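Local coordinates for protein Protease/Reverse transcriptase/ribonuclease H (PDB 7KSF) that joins an aspartic protease, a reverse transcriptase and a ribonuclease H in one chain, and so probably both processes viral polyprotein and copies the viral genome into DNA, at residues L498-H503 and I546-Y551. The protein carries 1 engineered substitution. Residues are numbered along the deposited sequence; the frame is centred on the assembly and turned at random.
Sequences LLTTMH and ITWMTY
Trp548, on helix 542-549, lays one indole face against Leu499 of helix 494-513, and most of the apolar part of the contact follows from that single placement. Leu499 supplies a CH-pi interaction: its CB stands 3.7 Å from the centroid of the six-membered ring of Trp548, 17° from the ring normal. Leu499 CD1 reaches on to CE3 of Trp548 at 3.6 Å, the two side chains crossing at about a right angle. Thr500 extends the covering toward the rim of the same face, where its backbone N rides 3.2 Å above the indole plane, while its CB meets Trp548 CZ2 obliquely.

The aromatic component is an offset edge-to-face pair in which Trp548 turns its edge to the face of His503, with planes at 64°. With CG anti to the backbone N (chi1 -177°), the imidazole extends past the indole toward Thr547, whose CG2 methyl approaches His503 NE2 to 3.4 Å.

Polar bonds run outward instead. Thr547 OG1 bonds to Ile543 O within its own helix, while Tyr308 OH, bonded to Thr547 OG1, and Ser231 OG, bonded to His503 NE2, link this connection-like domain, with its RNase H-type sheet, to other parts of the reverse transcriptase.

No hydrogen bond spans the two segments, so cohesion between them rests on apolar packing, the CH-pi contact and the aromatic pair, while the bonds to surrounding residues satisfy the buried imidazole nitrogen and threonine hydroxyl and probably limit rotation of the imidazole and of the Thr547 hydroxyl group.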
ATOM      1  N   LEU A 498      -8.521  -4.133  13.351  1.00 92.50           N
ATOM      2  CA  LEU A 498      -7.851  -4.448  14.611  1.00 85.68           C
ATOM      3  C   LEU A 498      -6.467  -5.027  14.370  1.00 86.03           C
ATOM      4  O   LEU A 498      -5.506  -4.673  15.063  1.00 86.64           O
ATOM      5  CB  LEU A 498      -8.693  -5.434  15.420  1.00 85.93           C
ATOM      6  CG  LEU A 498      -9.984  -4.945  16.071  1.00 99.79           C
ATOM      7  CD1 LEU A 498     -10.804  -6.128  16.558  1.00 92.67           C
ATOM      8  CD2 LEU A 498      -9.653  -4.018  17.221  1.00115.06           C
ATOM      9  N   LEU A 499      -6.351  -5.929  13.393  1.00 85.50           N
ATOM     10  CA  LEU A 499      -5.091  -6.619  13.148  1.00 85.55           C
ATOM     11  C   LEU A 499      -4.023  -5.664  12.634  1.00 86.41           C
ATOM     12  O   LEU A 499      -2.879  -5.685  13.105  1.00 86.90           O
ATOM     13  CB  LEU A 499      -5.313  -7.763  12.164  1.00 84.71           C
ATOM     14  CG  LEU A 499      -6.284  -8.833  12.652  1.00 83.82           C
ATOM     15  CD1 LEU A 499      -6.586  -9.823  11.544  1.00101.98           C
ATOM     16  CD2 LEU A 499      -5.713  -9.541  13.870  1.00 86.03           C
ATOM     17  N   THR A 500      -4.371  -4.822  11.656  1.00 86.38           N
ATOM     18  CA  THR A 500      -3.416  -3.818  11.203  1.00 87.18           C
ATOM     19  C   THR A 500      -3.126  -2.797  12.292  1.00 88.12           C
ATOM     20  O   THR A 500      -2.056  -2.180  12.291  1.00 89.71           O
ATOM     21  CB  THR A 500      -3.917  -3.117   9.942  1.00 87.62           C
ATOM     22  OG1 THR A 500      -2.920  -2.188   9.495  1.00 91.79           O
ATOM     23  CG2 THR A 500      -5.208  -2.362  10.223  1.00 87.14           C
ATOM     24  N   THR A 501      -4.063  -2.600  13.221  1.00 87.51           N
ATOM     25  CA  THR A 501      -3.787  -1.756  14.374  1.00 88.27           C
ATOM     26  C   THR A 501      -2.776  -2.421  15.300  1.00 89.10           C
ATOM     27  O   THR A 501      -1.838  -1.770  15.776  1.00 90.14           O
ATOM     28  CB  THR A 501      -5.084  -1.446  15.123  1.00 87.97           C
ATOM     29  OG1 THR A 501      -6.047  -0.910  14.211  1.00 88.16           O
ATOM     30  CG2 THR A 501      -4.829  -0.439  16.226  1.00 89.16           C
ATOM     31  N   MET A 502      -2.952  -3.718  15.564  1.00 88.37           N
ATOM     32  CA  MET A 502      -1.980  -4.449  16.370  1.00 88.93           C
ATOM     33  C   MET A 502      -0.618  -4.463  15.700  1.00 90.17           C
ATOM     34  O   MET A 502       0.416  -4.391  16.375  1.00 93.62           O
ATOM     35  CB  MET A 502      -2.448  -5.881  16.610  1.00 88.05           C
ATOM     36  CG  MET A 502      -3.716  -6.006  17.415  1.00 96.23           C
ATOM     37  SD  MET A 502      -3.898  -7.671  18.072  1.00 84.62           S
ATOM     38  CE  MET A 502      -5.665  -7.717  18.324  1.00 95.09           C
ATOM     39  N   HIS A 503      -0.598  -4.577  14.371  1.00 89.95           N
ATOM     40  CA  HIS A 503       0.668  -4.563  13.645  1.00 92.12           C
ATOM     41  C   HIS A 503       1.426  -3.268  13.905  1.00 92.11           C
ATOM     42  O   HIS A 503       2.623  -3.286  14.207  1.00 93.19           O
ATOM     43  CB  HIS A 503       0.411  -4.766  12.153  1.00109.73           C
ATOM     44  CG  HIS A 503       1.659  -4.845  11.330  1.00109.56           C
ATOM     45  ND1 HIS A 503       1.935  -3.962  10.308  1.00114.39           N
ATOM     46  CD2 HIS A 503       2.709  -5.700  11.383  1.00 91.55           C
ATOM     47  CE1 HIS A 503       3.098  -4.270   9.767  1.00119.87           C
ATOM     48  NE2 HIS A 503       3.590  -5.318  10.400  1.00102.02           N
ATOM     49  N   ILE A 546      -0.569 -12.735   6.332  1.00 85.87           N
ATOM     50  CA  ILE A 546       0.705 -13.401   6.600  1.00 85.83           C
ATOM     51  C   ILE A 546       1.546 -12.569   7.560  1.00 85.52           C
ATOM     52  O   ILE A 546       2.074 -13.081   8.554  1.00 85.43           O
ATOM     53  CB  ILE A 546       1.458 -13.658   5.287  1.00 86.03           C
ATOM     54  CG1 ILE A 546       0.666 -14.618   4.402  1.00113.33           C
ATOM     55  CG2 ILE A 546       2.859 -14.185   5.567  1.00 85.98           C
ATOM     56  CD1 ILE A 546       1.261 -14.813   3.036  1.00 93.53           C
ATOM     57  N   THR A 547       1.687 -11.275   7.270  1.00 85.59           N
ATOM     58  CA  THR A 547       2.385 -10.387   8.188  1.00 85.42           C
ATOM     59  C   THR A 547       1.739 -10.406   9.568  1.00 85.40           C
ATOM     60  O   THR A 547       2.427 -10.312  10.589  1.00 85.56           O
ATOM     61  CB  THR A 547       2.413  -8.964   7.625  1.00 90.07           C
ATOM     62  OG1 THR A 547       2.923  -8.981   6.283  1.00 85.51           O
ATOM     63  CG2 THR A 547       3.302  -8.077   8.465  1.00 92.64           C
ATOM     64  N   TRP A 548       0.415 -10.561   9.622  1.00 85.35           N
ATOM     65  CA  TRP A 548      -0.270 -10.610  10.907  1.00 85.19           C
ATOM     66  C   TRP A 548      -0.071 -11.960  11.595  1.00 85.34           C
ATOM     67  O   TRP A 548       0.196 -12.018  12.799  1.00 94.08           O
ATOM     68  CB  TRP A 548      -1.757 -10.309  10.715  1.00 85.08           C
ATOM     69  CG  TRP A 548      -2.025  -8.915  10.225  1.00 96.75           C
ATOM     70  CD1 TRP A 548      -1.241  -7.813  10.423  1.00102.59           C
ATOM     71  CD2 TRP A 548      -3.136  -8.480   9.437  1.00 93.95           C
ATOM     72  NE1 TRP A 548      -1.808  -6.717   9.816  1.00 85.92           N
ATOM     73  CE2 TRP A 548      -2.971  -7.101   9.203  1.00 85.82           C
ATOM     74  CE3 TRP A 548      -4.261  -9.125   8.911  1.00100.99           C
ATOM     75  CZ2 TRP A 548      -3.890  -6.355   8.466  1.00 95.08           C
ATOM     76  CZ3 TRP A 548      -5.170  -8.383   8.182  1.00 96.51           C
ATOM     77  CH2 TRP A 548      -4.979  -7.012   7.968  1.00 95.78           C
ATOM     78  N   MET A 549      -0.184 -13.054  10.840  1.00 85.29           N
ATOM     79  CA  MET A 549      -0.096 -14.374  11.456  1.00 85.45           C
ATOM     80  C   MET A 549       1.316 -14.702  11.919  1.00 86.79           C
ATOM     81  O   MET A 549       1.490 -15.498  12.850  1.00 87.98           O
ATOM     82  CB  MET A 549      -0.586 -15.441  10.481  1.00 84.18           C
ATOM     83  CG  MET A 549      -2.047 -15.294  10.128  1.00 83.62           C
ATOM     84  SD  MET A 549      -3.037 -15.056  11.617  1.00 83.60           S
ATOM     85  CE  MET A 549      -4.689 -15.214  10.943  1.00 81.98           C
ATOM     86  N   THR A 550       2.332 -14.098  11.300  1.00 86.99           N
ATOM     87  CA  THR A 550       3.708 -14.417  11.655  1.00 87.96           C
ATOM     88  C   THR A 550       4.071 -13.972  13.066  1.00 89.90           C
ATOM     89  O   THR A 550       5.117 -14.391  13.578  1.00 92.14           O
ATOM     90  CB  THR A 550       4.675 -13.784  10.649  1.00 88.10           C
ATOM     91  OG1 THR A 550       5.946 -14.438  10.735  1.00 89.71           O
ATOM     92  CG2 THR A 550       4.867 -12.307  10.944  1.00 87.72           C
ATOM     93  N   TYR A 551       3.238 -13.149  13.706  1.00 95.14           N
ATOM     94  CA  TYR A 551       3.522 -12.674  15.055  1.00 95.94           C
ATOM     95  C   TYR A 551       3.074 -13.649  16.135  1.00108.42           C
ATOM     96  O   TYR A 551       3.610 -13.609  17.250  1.00111.10           O
ATOM     97  CB  TYR A 551       2.857 -11.316  15.285  1.00 89.65           C
TER